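Long-range contacts in methyltransferase-like protein (Saccharopolyspora spinosa, PDB 4PNE), which catalyses a [4+2] cycloaddition in spinosyn biosynthesis and is built like an S-adenosylmethionine-dependent methyltransferase, here with S-adenosyl-L-homocysteine bound: residues R95-G100 with T119-S124; Q105-V110 with A163-Q168; V149-L154 with L171-P176. One frame throughout, in Å; residues are numbered along the deposited sequence.

Contact 1 of 3, residues R95-G100 with T119-S124. With SAH (S-adenosyl-L-homocysteine), chain C.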
loop_
_atom_site.group_PDB
_atom_site.type_symbol
_atom_site.label_atom_id
_atom_site.label_comp_id
_atom_site.label_asym_id
_atom_site.label_seq_id
_atom_site.Cartn_x
_atom_site.Cartn_y
_atom_site.Cartn_z
ATOM N N ARG A 95 6.314 -10.832 -14.554
ATOM C CA ARG A 95 4.952 -10.782 -14.061
ATOM C C ARG A 95 5.032 -10.366 -12.604
ATOM O O ARG A 95 5.796 -10.952 -11.847
ATOM C CB ARG A 95 4.229 -12.134 -14.209
ATOM C CG ARG A 95 2.722 -11.996 -14.126
ATOM C CD ARG A 95 1.999 -13.323 -14.193
ATOM N NE ARG A 95 0.597 -13.127 -13.861
ATOM C CZ ARG A 95 -0.242 -14.113 -13.546
ATOM N NH1 ARG A 95 -1.500 -13.831 -13.237
ATOM N NH2 ARG A 95 0.183 -15.373 -13.534
ATOM N N LEU A 96 4.260 -9.351 -12.229
ATOM C CA LEU A 96 4.287 -8.751 -10.908
ATOM C C LEU A 96 2.888 -8.770 -10.270
ATOM O O LEU A 96 1.916 -8.398 -10.942
ATOM C CB LEU A 96 4.810 -7.314 -11.012
ATOM C CG LEU A 96 5.108 -6.623 -9.692
ATOM C CD1 LEU A 96 6.352 -5.768 -9.815
ATOM C CD2 LEU A 96 3.924 -5.801 -9.312
ATOM N N LEU A 97 2.774 -9.222 -9.020
ATOM C CA LEU A 97 1.516 -9.161 -8.274
ATOM C C LEU A 97 1.510 -7.927 -7.368
ATOM O O LEU A 97 2.349 -7.821 -6.477
ATOM C CB LEU A 97 1.327 -10.427 -7.437
ATOM C CG LEU A 97 0.064 -10.570 -6.595
ATOM C CD1 LEU A 97 -1.137 -10.680 -7.474
ATOM C CD2 LEU A 97 0.202 -11.745 -5.641
ATOM N N ASP A 98 0.579 -7.018 -7.604
ATOM C CA ASP A 98 0.384 -5.813 -6.804
ATOM C C ASP A 98 -0.698 -6.115 -5.740
ATOM O O ASP A 98 -1.893 -6.116 -6.011
ATOM C CB ASP A 98 0.029 -4.640 -7.775
ATOM C CG ASP A 98 -0.128 -3.298 -7.080
ATOM O OD1 ASP A 98 0.175 -3.197 -5.887
ATOM O OD2 ASP A 98 -0.578 -2.346 -7.767
ATOM N N VAL A 99 -0.249 -6.427 -4.539
ATOM C CA VAL A 99 -1.087 -6.935 -3.467
ATOM C C VAL A 99 -1.718 -5.755 -2.743
ATOM O O VAL A 99 -1.035 -5.030 -2.038
ATOM C CB VAL A 99 -0.294 -7.763 -2.487
ATOM C CG1 VAL A 99 -1.218 -8.248 -1.347
ATOM C CG2 VAL A 99 0.336 -8.931 -3.194
ATOM N N GLY A 100 -2.992 -5.516 -2.975
ATOM C CA GLY A 100 -3.636 -4.336 -2.435
ATOM C C GLY A 100 -3.362 -3.113 -3.288
ATOM O O GLY A 100 -2.713 -2.177 -2.847
ATOM N N THR A 119 -0.546 -7.853 -12.332
ATOM C CA THR A 119 -1.816 -8.325 -11.814
ATOM C C THR A 119 -2.049 -7.541 -10.529
ATOM O O THR A 119 -1.362 -7.778 -9.564
ATOM C CB THR A 119 -1.789 -9.843 -11.533
ATOM O OG1 THR A 119 -1.494 -10.564 -12.757
ATOM C CG2 THR A 119 -3.113 -10.326 -10.956
ATOM N N GLY A 120 -3.029 -6.633 -10.496
ATOM C CA GLY A 120 -3.342 -5.863 -9.299
ATOM C C GLY A 120 -4.547 -6.419 -8.605
ATOM O O GLY A 120 -5.571 -6.618 -9.254
ATOM N N ILE A 121 -4.465 -6.692 -7.315
ATOM C CA ILE A 121 -5.588 -7.211 -6.569
ATOM C C ILE A 121 -5.979 -6.291 -5.418
ATOM O O ILE A 121 -5.132 -5.672 -4.783
ATOM C CB ILE A 121 -5.326 -8.619 -6.012
ATOM C CG1 ILE A 121 -4.133 -8.646 -5.056
ATOM C CG2 ILE A 121 -5.061 -9.576 -7.155
ATOM C CD1 ILE A 121 -3.987 -9.971 -4.285
ATOM N N THR A 122 -7.280 -6.179 -5.197
ATOM C CA THR A 122 -7.804 -5.405 -4.097
ATOM C C THR A 122 -9.104 -6.046 -3.630
ATOM O O THR A 122 -9.706 -6.800 -4.374
ATOM C CB THR A 122 -8.039 -3.955 -4.487
ATOM O OG1 THR A 122 -8.723 -3.291 -3.409
ATOM C CG2 THR A 122 -8.866 -3.857 -5.774
ATOM N N VAL A 123 -9.542 -5.742 -2.424
ATOM C CA VAL A 123 -10.821 -6.277 -1.936
ATOM C C VAL A 123 -11.976 -5.294 -2.141
ATOM O O VAL A 123 -13.114 -5.594 -1.799
ATOM C CB VAL A 123 -10.703 -6.666 -0.465
ATOM C CG1 VAL A 123 -9.870 -7.941 -0.361
ATOM C CG2 VAL A 123 -10.069 -5.539 0.383
ATOM N N SER A 124 -11.653 -4.151 -2.728
ATOM C CA SER A 124 -12.639 -3.124 -3.025
ATOM C C SER A 124 -13.094 -3.194 -4.467
ATOM O O SER A 124 -12.301 -2.916 -5.360
ATOM C CB SER A 124 -12.038 -1.754 -2.741
ATOM O OG SER A 124 -12.888 -0.715 -3.190
HETATM N N SAH C . -0.922 -0.165 -2.885
HETATM C CA SAH C . -1.902 0.889 -3.165
HETATM C CB SAH C . -3.043 0.971 -2.155
HETATM C CG SAH C . -2.712 0.904 -0.684
HETATM S SD SAH C . -4.179 1.204 0.313
HETATM C C SAH C . -1.194 2.212 -3.257
HETATM O O SAH C . -1.759 3.161 -3.771
HETATM O OXT SAH C . -0.017 2.297 -2.896
HETATM C "C5'" SAH C . -4.438 -0.501 0.869
HETATM C "C4'" SAH C . -4.941 -1.435 -0.221
HETATM O "O4'" SAH C . -4.895 -2.778 0.244
HETATM C "C3'" SAH C . -6.384 -1.196 -0.631
HETATM O "O3'" SAH C . -6.394 -1.221 -2.047
HETATM C "C2'" SAH C . -7.136 -2.368 -0.022
HETATM O "O2'" SAH C . -8.354 -2.755 -0.658
HETATM C "C1'" SAH C . -6.073 -3.462 -0.096
HETATM N N9 SAH C . -6.357 -4.595 0.805
HETATM C C8 SAH C . -6.684 -4.613 2.122
HETATM N N7 SAH C . -6.901 -5.887 2.520
HETATM C C5 SAH C . -6.727 -6.683 1.447
HETATM C C6 SAH C . -6.835 -8.045 1.260
HETATM N N6 SAH C . -7.147 -8.861 2.256
HETATM N N1 SAH C . -6.575 -8.566 0.043
HETATM C C2 SAH C . -6.229 -7.759 -1.021
HETATM N N3 SAH C . -6.166 -6.405 -0.860
HETATM C C4 SAH C . -6.384 -5.885 0.369
#
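Strands 95-99 and 117-122 are the two parallel strands of a beta-alpha-beta unit, and the ladder between them starts where Thr119 N donates to Leu96 O. The axes of the short segments 95-99 and 119-122 have a closest approach of 4.7 Å and an angle of 16°. Asp98 bonds through both its N and its O to the partner strand: N donates to Thr119 O (2.9 Å), and O accepts from Ile121 N (2.9 Å, N-H...O 176°). A weak, bent bond from Gly100 N to Ile121 O ends the series.

On one face of the sheet, Leu97 CD1 lies 4.0 Å from Thr119 CG2 and 4.1 Å from Ile121 CG2. Thr119 OG1 sits at the edge of the Arg95 guanidinium, near its plane, taking weak bonds from NE and NH1, the latter at 3.3 Å.

At the carboxyl ends of the strands the ligand is bound. SAH N donates to Gly100 O at 2.7 Å, and SAH O2' to Thr122 OG1 at 2.8 Å. With its OG1 anti to the backbone N (chi1 172°), Thr122 also accepts from Ser124 N, forming an ST turn. Cofactor gripped at the carboxyl ends of adjacent parallel strands is typical of the Rossmann-like methyltransferase fold.

Contact 2 of 3, residues Q105-V110 with A163-Q168. With SAH (S-adenosyl-L-homocysteine), chain C.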
loop_
_atom_site.group_PDB
_atom_site.type_symbol
_atom_site.label_atom_id
_atom_site.label_comp_id
_atom_site.label_asym_id
_atom_site.label_seq_id
_atom_site.Cartn_x
_atom_site.Cartn_y
_atom_site.Cartn_z
ATOM N N GLN A 105 -3.183 3.410 -9.379
ATOM C CA GLN A 105 -2.364 4.490 -9.896
ATOM C C GLN A 105 -0.850 4.137 -9.908
ATOM O O GLN A 105 -0.176 4.419 -10.894
ATOM C CB GLN A 105 -2.655 5.781 -9.099
ATOM C CG GLN A 105 -2.001 7.037 -9.623
ATOM C CD GLN A 105 -0.562 7.215 -9.108
ATOM O OE1 GLN A 105 -0.122 6.513 -8.212
ATOM N NE2 GLN A 105 0.151 8.184 -9.662
ATOM N N PRO A 106 -0.302 3.538 -8.836
ATOM C CA PRO A 106 1.103 3.174 -8.862
ATOM C C PRO A 106 1.407 2.100 -9.922
ATOM O O PRO A 106 2.423 2.192 -10.599
ATOM C CB PRO A 106 1.340 2.659 -7.438
ATOM C CG PRO A 106 0.332 3.364 -6.606
ATOM C CD PRO A 106 -0.881 3.327 -7.502
ATOM N N ALA A 107 0.546 1.101 -10.062
ATOM C CA ALA A 107 0.757 0.086 -11.092
ATOM C C ALA A 107 0.795 0.708 -12.487
ATOM O O ALA A 107 1.618 0.355 -13.307
ATOM C CB ALA A 107 -0.304 -0.963 -11.032
ATOM N N LEU A 108 -0.128 1.620 -12.760
ATOM C CA LEU A 108 -0.186 2.241 -14.065
ATOM C C LEU A 108 0.977 3.171 -14.292
ATOM O O LEU A 108 1.419 3.323 -15.416
ATOM C CB LEU A 108 -1.522 2.992 -14.238
ATOM C CG LEU A 108 -2.699 2.032 -14.350
ATOM C CD1 LEU A 108 -4.025 2.708 -14.077
ATOM C CD2 LEU A 108 -2.722 1.348 -15.708
ATOM N N ARG A 109 1.499 3.789 -13.234
ATOM C CA ARG A 109 2.685 4.624 -13.381
ATOM C C ARG A 109 3.882 3.813 -13.860
ATOM O O ARG A 109 4.631 4.230 -14.775
ATOM C CB ARG A 109 3.022 5.318 -12.055
ATOM C CG ARG A 109 4.312 6.125 -12.086
ATOM C CD ARG A 109 4.488 6.933 -10.797
ATOM N NE ARG A 109 5.776 7.593 -10.829
ATOM C CZ ARG A 109 5.997 8.740 -11.463
ATOM N NH1 ARG A 109 4.994 9.390 -12.057
ATOM N NH2 ARG A 109 7.211 9.265 -11.451
ATOM N N VAL A 110 4.057 2.659 -13.253
ATOM C CA VAL A 110 5.171 1.766 -13.563
ATOM C C VAL A 110 4.960 1.113 -14.931
ATOM O O VAL A 110 5.898 0.994 -15.692
ATOM C CB VAL A 110 5.339 0.705 -12.446
ATOM C CG1 VAL A 110 6.406 -0.314 -12.805
ATOM C CG2 VAL A 110 5.732 1.351 -11.164
ATOM N N ALA A 163 7.775 -11.069 -9.163
ATOM C CA ALA A 163 7.864 -10.042 -8.148
ATOM C C ALA A 163 6.498 -9.727 -7.602
ATOM O O ALA A 163 5.468 -10.111 -8.182
ATOM C CB ALA A 163 8.489 -8.790 -8.702
ATOM N N ALA A 164 6.504 -9.009 -6.493
ATOM C CA ALA A 164 5.301 -8.540 -5.861
ATOM C C ALA A 164 5.531 -7.234 -5.141
ATOM O O ALA A 164 6.638 -6.972 -4.685
ATOM C CB ALA A 164 4.814 -9.575 -4.883
ATOM N N TRP A 165 4.467 -6.448 -5.000
ATOM C CA TRP A 165 4.418 -5.277 -4.133
ATOM C C TRP A 165 3.396 -5.495 -3.004
ATOM O O TRP A 165 2.339 -6.054 -3.229
ATOM C CB TRP A 165 3.998 -4.030 -4.879
ATOM C CG TRP A 165 4.842 -3.601 -5.979
ATOM C CD1 TRP A 165 6.159 -3.908 -6.170
ATOM C CD2 TRP A 165 4.446 -2.800 -7.094
ATOM N NE1 TRP A 165 6.619 -3.298 -7.310
ATOM C CE2 TRP A 165 5.580 -2.616 -7.894
ATOM C CE3 TRP A 165 3.244 -2.175 -7.467
ATOM C CZ2 TRP A 165 5.544 -1.893 -9.074
ATOM C CZ3 TRP A 165 3.217 -1.433 -8.618
ATOM C CH2 TRP A 165 4.347 -1.290 -9.410
ATOM N N ALA A 166 3.665 -4.936 -1.822
ATOM C CA ALA A 166 2.619 -4.710 -0.833
ATOM C C ALA A 166 2.903 -3.340 -0.254
ATOM O O ALA A 166 3.623 -3.220 0.737
ATOM C CB ALA A 166 2.584 -5.781 0.243
ATOM N N MET A 167 2.391 -2.323 -0.944
ATOM C CA MET A 167 2.557 -0.935 -0.551
ATOM C C MET A 167 1.383 -0.537 0.300
ATOM O O MET A 167 0.310 -0.288 -0.224
ATOM C CB MET A 167 2.703 -0.052 -1.786
ATOM C CG MET A 167 4.065 -0.090 -2.439
ATOM S SD MET A 167 4.317 1.223 -3.694
ATOM C CE MET A 167 3.628 0.318 -5.055
ATOM N N GLN A 168 1.616 -0.587 1.617
ATOM C CA GLN A 168 0.661 -0.277 2.679
ATOM C C GLN A 168 -0.623 -1.112 2.609
ATOM O O GLN A 168 -1.741 -0.608 2.763
ATOM C CB GLN A 168 0.336 1.219 2.703
ATOM C CG GLN A 168 1.418 2.037 3.303
ATOM C CD GLN A 168 1.125 3.528 3.236
ATOM O OE1 GLN A 168 1.925 4.295 2.706
ATOM N NE2 GLN A 168 -0.050 3.925 3.693
HETATM N N SAH C . -0.922 -0.165 -2.885
HETATM C CA SAH C . -1.902 0.889 -3.165
HETATM C CB SAH C . -3.043 0.971 -2.155
HETATM C CG SAH C . -2.712 0.904 -0.684
HETATM S SD SAH C . -4.179 1.204 0.313
HETATM C C SAH C . -1.194 2.212 -3.257
HETATM O O SAH C . -1.759 3.161 -3.771
HETATM O OXT SAH C . -0.017 2.297 -2.896
HETATM C "C5'" SAH C . -4.438 -0.501 0.869
HETATM C "C4'" SAH C . -4.941 -1.435 -0.221
HETATM O "O4'" SAH C . -4.895 -2.778 0.244
HETATM C "C3'" SAH C . -6.384 -1.196 -0.631
HETATM O "O3'" SAH C . -6.394 -1.221 -2.047
HETATM C "C2'" SAH C . -7.136 -2.368 -0.022
HETATM O "O2'" SAH C . -8.354 -2.755 -0.658
HETATM C "C1'" SAH C . -6.073 -3.462 -0.096
HETATM N N9 SAH C . -6.357 -4.595 0.805
HETATM C C8 SAH C . -6.684 -4.613 2.122
HETATM N N7 SAH C . -6.901 -5.887 2.520
HETATM C C5 SAH C . -6.727 -6.683 1.447
HETATM C C6 SAH C . -6.835 -8.045 1.260
HETATM N N6 SAH C . -7.147 -8.861 2.256
HETATM N N1 SAH C . -6.575 -8.566 0.043
HETATM C C2 SAH C . -6.229 -7.759 -1.021
HETATM N N3 SAH C . -6.166 -6.405 -0.860
HETATM C C4 SAH C . -6.384 -5.885 0.369
#
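Trp165, on strand 161-167, fills the space between the sheet and helix 105-113 of the Rossmann-like fold, where it meets Ala107 and Val110. The short segments run at 139° to each other with axes 11.6 Å apart, a distance bridged by side chains of the strand, which reach both side chains and backbone of the helix.

The aromatic contacts use the far rim of the indole. CZ3 of Trp165 lies 3.8 Å from Ala107 CA, which sits at the ring edge near its plane, so the small alanine lets the six-membered ring come up to the helix backbone. One turn on, Val110 CG2 comes obliquely to within 3.5 Å of Trp165 CH2, the valine and the indole advancing from opposite directions. The indole nitrogen NE1 is bonded to Thr88, outside this interface, which helps to fix the rotation of the ring.

Aliphatic packing involves Met167, two residues along the same strand. Its chain bends at the thioether (chi3 -87°), and this carries CE over one face of the Trp165 ring, 3.4 Å above the plane and displaced toward the rim. The same methyl lies 4.0 Å from Pro106 CB, and thus bridges indole and helix start.

The ligand meets both segments, by a polar bond to the strand and by van der Waals approach to the helix. Met167 O, in the backbone, accepts from SAH N at 2.9 Å. On the helix, Pro106 CG lies 3.5 Å from SAH O.

Contact 3 of 3, residues V149-L154 with L171-P176. With SAH (S-adenosyl-L-homocysteine), chain C.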
loop_
_atom_site.group_PDB
_atom_site.type_symbol
_atom_site.label_atom_id
_atom_site.label_comp_id
_atom_site.label_asym_id
_atom_site.label_seq_id
_atom_site.Cartn_x
_atom_site.Cartn_y
_atom_site.Cartn_z
ATOM N N VAL A 149 -9.691 -9.772 -5.343
ATOM C CA VAL A 149 -9.036 -10.959 -4.832
ATOM C C VAL A 149 -8.539 -10.658 -3.424
ATOM O O VAL A 149 -7.962 -9.595 -3.177
ATOM C CB VAL A 149 -7.852 -11.384 -5.738
ATOM C CG1 VAL A 149 -6.999 -12.476 -5.096
ATOM C CG2 VAL A 149 -8.343 -11.831 -7.088
ATOM N N ASP A 150 -8.773 -11.597 -2.512
ATOM C CA ASP A 150 -8.284 -11.542 -1.141
ATOM C C ASP A 150 -6.875 -12.130 -1.051
ATOM O O ASP A 150 -6.671 -13.295 -1.338
ATOM C CB ASP A 150 -9.242 -12.325 -0.232
ATOM C CG ASP A 150 -8.946 -12.146 1.255
ATOM O OD1 ASP A 150 -7.818 -11.780 1.650
ATOM O OD2 ASP A 150 -9.879 -12.406 2.038
ATOM N N ALA A 151 -5.911 -11.340 -0.611
ATOM C CA ALA A 151 -4.524 -11.763 -0.566
ATOM C C ALA A 151 -4.299 -12.893 0.419
ATOM O O ALA A 151 -3.287 -13.567 0.334
ATOM C CB ALA A 151 -3.619 -10.560 -0.225
ATOM N N MET A 152 -5.235 -13.111 1.338
ATOM C CA MET A 152 -5.080 -14.202 2.293
ATOM C C MET A 152 -5.440 -15.535 1.645
ATOM O O MET A 152 -5.218 -16.604 2.246
ATOM C CB MET A 152 -5.914 -13.944 3.543
ATOM C CG MET A 152 -5.287 -12.845 4.392
ATOM S SD MET A 152 -6.215 -12.353 5.839
ATOM C CE MET A 152 -7.489 -11.357 5.068
ATOM N N SER A 153 -5.970 -15.474 0.417
ATOM C CA SER A 153 -6.265 -16.680 -0.357
ATOM C C SER A 153 -6.159 -16.439 -1.856
ATOM O O SER A 153 -7.145 -16.188 -2.529
ATOM C CB SER A 153 -7.658 -17.192 -0.032
ATOM O OG SER A 153 -7.846 -18.432 -0.686
ATOM N N LEU A 154 -4.963 -16.603 -2.390
ATOM C CA LEU A 154 -4.697 -16.239 -3.766
ATOM C C LEU A 154 -5.078 -17.371 -4.701
ATOM O O LEU A 154 -4.747 -18.523 -4.419
ATOM C CB LEU A 154 -3.219 -15.902 -3.936
ATOM C CG LEU A 154 -2.721 -14.684 -3.162
ATOM C CD1 LEU A 154 -1.203 -14.570 -3.384
ATOM C CD2 LEU A 154 -3.417 -13.425 -3.594
ATOM N N LEU A 171 -0.804 -4.497 6.600
ATOM C CA LEU A 171 -1.296 -4.229 7.940
ATOM C C LEU A 171 -2.814 -4.031 7.987
ATOM O O LEU A 171 -3.408 -4.045 9.053
ATOM C CB LEU A 171 -0.576 -3.027 8.541
ATOM C CG LEU A 171 0.888 -3.270 8.910
ATOM C CD1 LEU A 171 1.434 -2.046 9.616
ATOM C CD2 LEU A 171 1.074 -4.478 9.832
ATOM N N GLU A 172 -3.447 -3.938 6.828
ATOM C CA GLU A 172 -4.911 -3.880 6.763
ATOM C C GLU A 172 -5.575 -5.235 6.835
ATOM O O GLU A 172 -6.791 -5.329 6.917
ATOM C CB GLU A 172 -5.358 -3.208 5.472
ATOM C CG GLU A 172 -4.989 -1.769 5.461
ATOM C CD GLU A 172 -5.574 -1.010 4.301
ATOM O OE1 GLU A 172 -6.127 -1.622 3.361
ATOM O OE2 GLU A 172 -5.492 0.212 4.363
ATOM N N MET A 173 -4.791 -6.290 6.766
ATOM C CA MET A 173 -5.359 -7.613 6.662
ATOM C C MET A 173 -5.616 -8.229 8.019
ATOM O O MET A 173 -4.855 -7.987 8.940
ATOM C CB MET A 173 -4.436 -8.476 5.838
ATOM C CG MET A 173 -4.155 -7.801 4.521
ATOM S SD MET A 173 -3.205 -8.839 3.449
ATOM C CE MET A 173 -2.997 -7.745 2.036
ATOM N N SER A 174 -6.668 -9.036 8.141
ATOM C CA SER A 174 -7.001 -9.599 9.446
ATOM C C SER A 174 -5.889 -10.532 9.896
ATOM O O SER A 174 -5.545 -10.562 11.065
ATOM C CB SER A 174 -8.352 -10.320 9.418
ATOM O OG SER A 174 -8.379 -11.386 8.491
ATOM N N GLU A 175 -5.303 -11.257 8.951
ATOM C CA GLU A 175 -4.236 -12.217 9.238
ATOM C C GLU A 175 -3.070 -11.987 8.279
ATOM O O GLU A 175 -2.969 -12.661 7.248
ATOM C CB GLU A 175 -4.755 -13.648 9.107
ATOM C CG GLU A 175 -5.799 -14.029 10.139
ATOM C CD GLU A 175 -6.392 -15.406 9.880
ATOM O OE1 GLU A 175 -5.680 -16.412 10.092
ATOM O OE2 GLU A 175 -7.568 -15.480 9.455
ATOM N N PRO A 176 -2.205 -11.011 8.602
ATOM C CA PRO A 176 -1.136 -10.639 7.661
ATOM C C PRO A 176 -0.179 -11.782 7.407
ATOM O O PRO A 176 0.386 -11.857 6.331
ATOM C CB PRO A 176 -0.404 -9.501 8.364
ATOM C CG PRO A 176 -1.318 -8.998 9.404
ATOM C CD PRO A 176 -2.295 -10.095 9.750
HETATM N N SAH C . -0.922 -0.165 -2.885
HETATM C CA SAH C . -1.902 0.889 -3.165
HETATM C CB SAH C . -3.043 0.971 -2.155
HETATM C CG SAH C . -2.712 0.904 -0.684
HETATM S SD SAH C . -4.179 1.204 0.313
HETATM C C SAH C . -1.194 2.212 -3.257
HETATM O O SAH C . -1.759 3.161 -3.771
HETATM O OXT SAH C . -0.017 2.297 -2.896
HETATM C "C5'" SAH C . -4.438 -0.501 0.869
HETATM C "C4'" SAH C . -4.941 -1.435 -0.221
HETATM O "O4'" SAH C . -4.895 -2.778 0.244
HETATM C "C3'" SAH C . -6.384 -1.196 -0.631
HETATM O "O3'" SAH C . -6.394 -1.221 -2.047
HETATM C "C2'" SAH C . -7.136 -2.368 -0.022
HETATM O "O2'" SAH C . -8.354 -2.755 -0.658
HETATM C "C1'" SAH C . -6.073 -3.462 -0.096
HETATM N N9 SAH C . -6.357 -4.595 0.805
HETATM C C8 SAH C . -6.684 -4.613 2.122
HETATM N N7 SAH C . -6.901 -5.887 2.520
HETATM C C5 SAH C . -6.727 -6.683 1.447
HETATM C C6 SAH C . -6.835 -8.045 1.260
HETATM N N6 SAH C . -7.147 -8.861 2.256
HETATM N N1 SAH C . -6.575 -8.566 0.043
HETATM C C2 SAH C . -6.229 -7.759 -1.021
HETATM N N3 SAH C . -6.166 -6.405 -0.860
HETATM C C4 SAH C . -6.384 -5.885 0.369
#
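Met152 SD packs beside Met173 CB, 4.3 Å away, where the loops following strands 144-148 and 161-167 meet at the adenine end of the cofactor pocket. The tightly packed part is made by Ala151, Met152 and Met173. Ala151 CB touches Met173 CE at 3.7 Å, and that methyl gets there because the methionine chain is extended beyond CG. Ala151 and Met173 are both buried, and Val99 of strand 95-99 packs against each. Met152 has the largest area buried by the contact. Its extended chi2 (176°) sends SD to Glu175 N, and the bend at chi3 places CE 3.5 Å from Ser174 OG. Glu175 N donates to SD at 3.4 Å, but the 145° angle marks this bond as weak.

The loose, solvent side is the side chain of Glu175, which is exposed; its carboxylate is paired with Arg178 in the following helix.

Segment 149-154 bonds the adenine through one side chain and one backbone N-H. Asp150 OD1 receives Met152 N from above the carboxylate plane, closing an Asx turn within a type I beta turn, and also accepts from SAH N6 (3.1 Å). Next to it, Ala151 N donates to SAH N1 at 2.9 Å and 172°. An acidic side chain reading the exocyclic amine beside a backbone N-H reading N1 is the adenine recognition typical of class I methyltransferase folds.

The three contacts surround one ligand but differ in depth. Contacts 1 and 2 are buried and share the sheet: strand 95-99 bonds to 117-122 in contact 1 and lies beside 161-167 of contact 2, with Leu97 O to Trp165 N at 2.9 Å. Contact 1 is mainly backbone bonding within the sheet, whereas contact 2 is side-chain packing between sheet and helix. Contact 3, only partly buried, joins two loops by methionine packing and one weak bond; its Ala151 CB lies 3.5 Å from Val99 CG1 of contact 1. Contacts 1 and 2 share the ligand's amino group, contact 1 adds the ribose, and contact 3 reads the adenine.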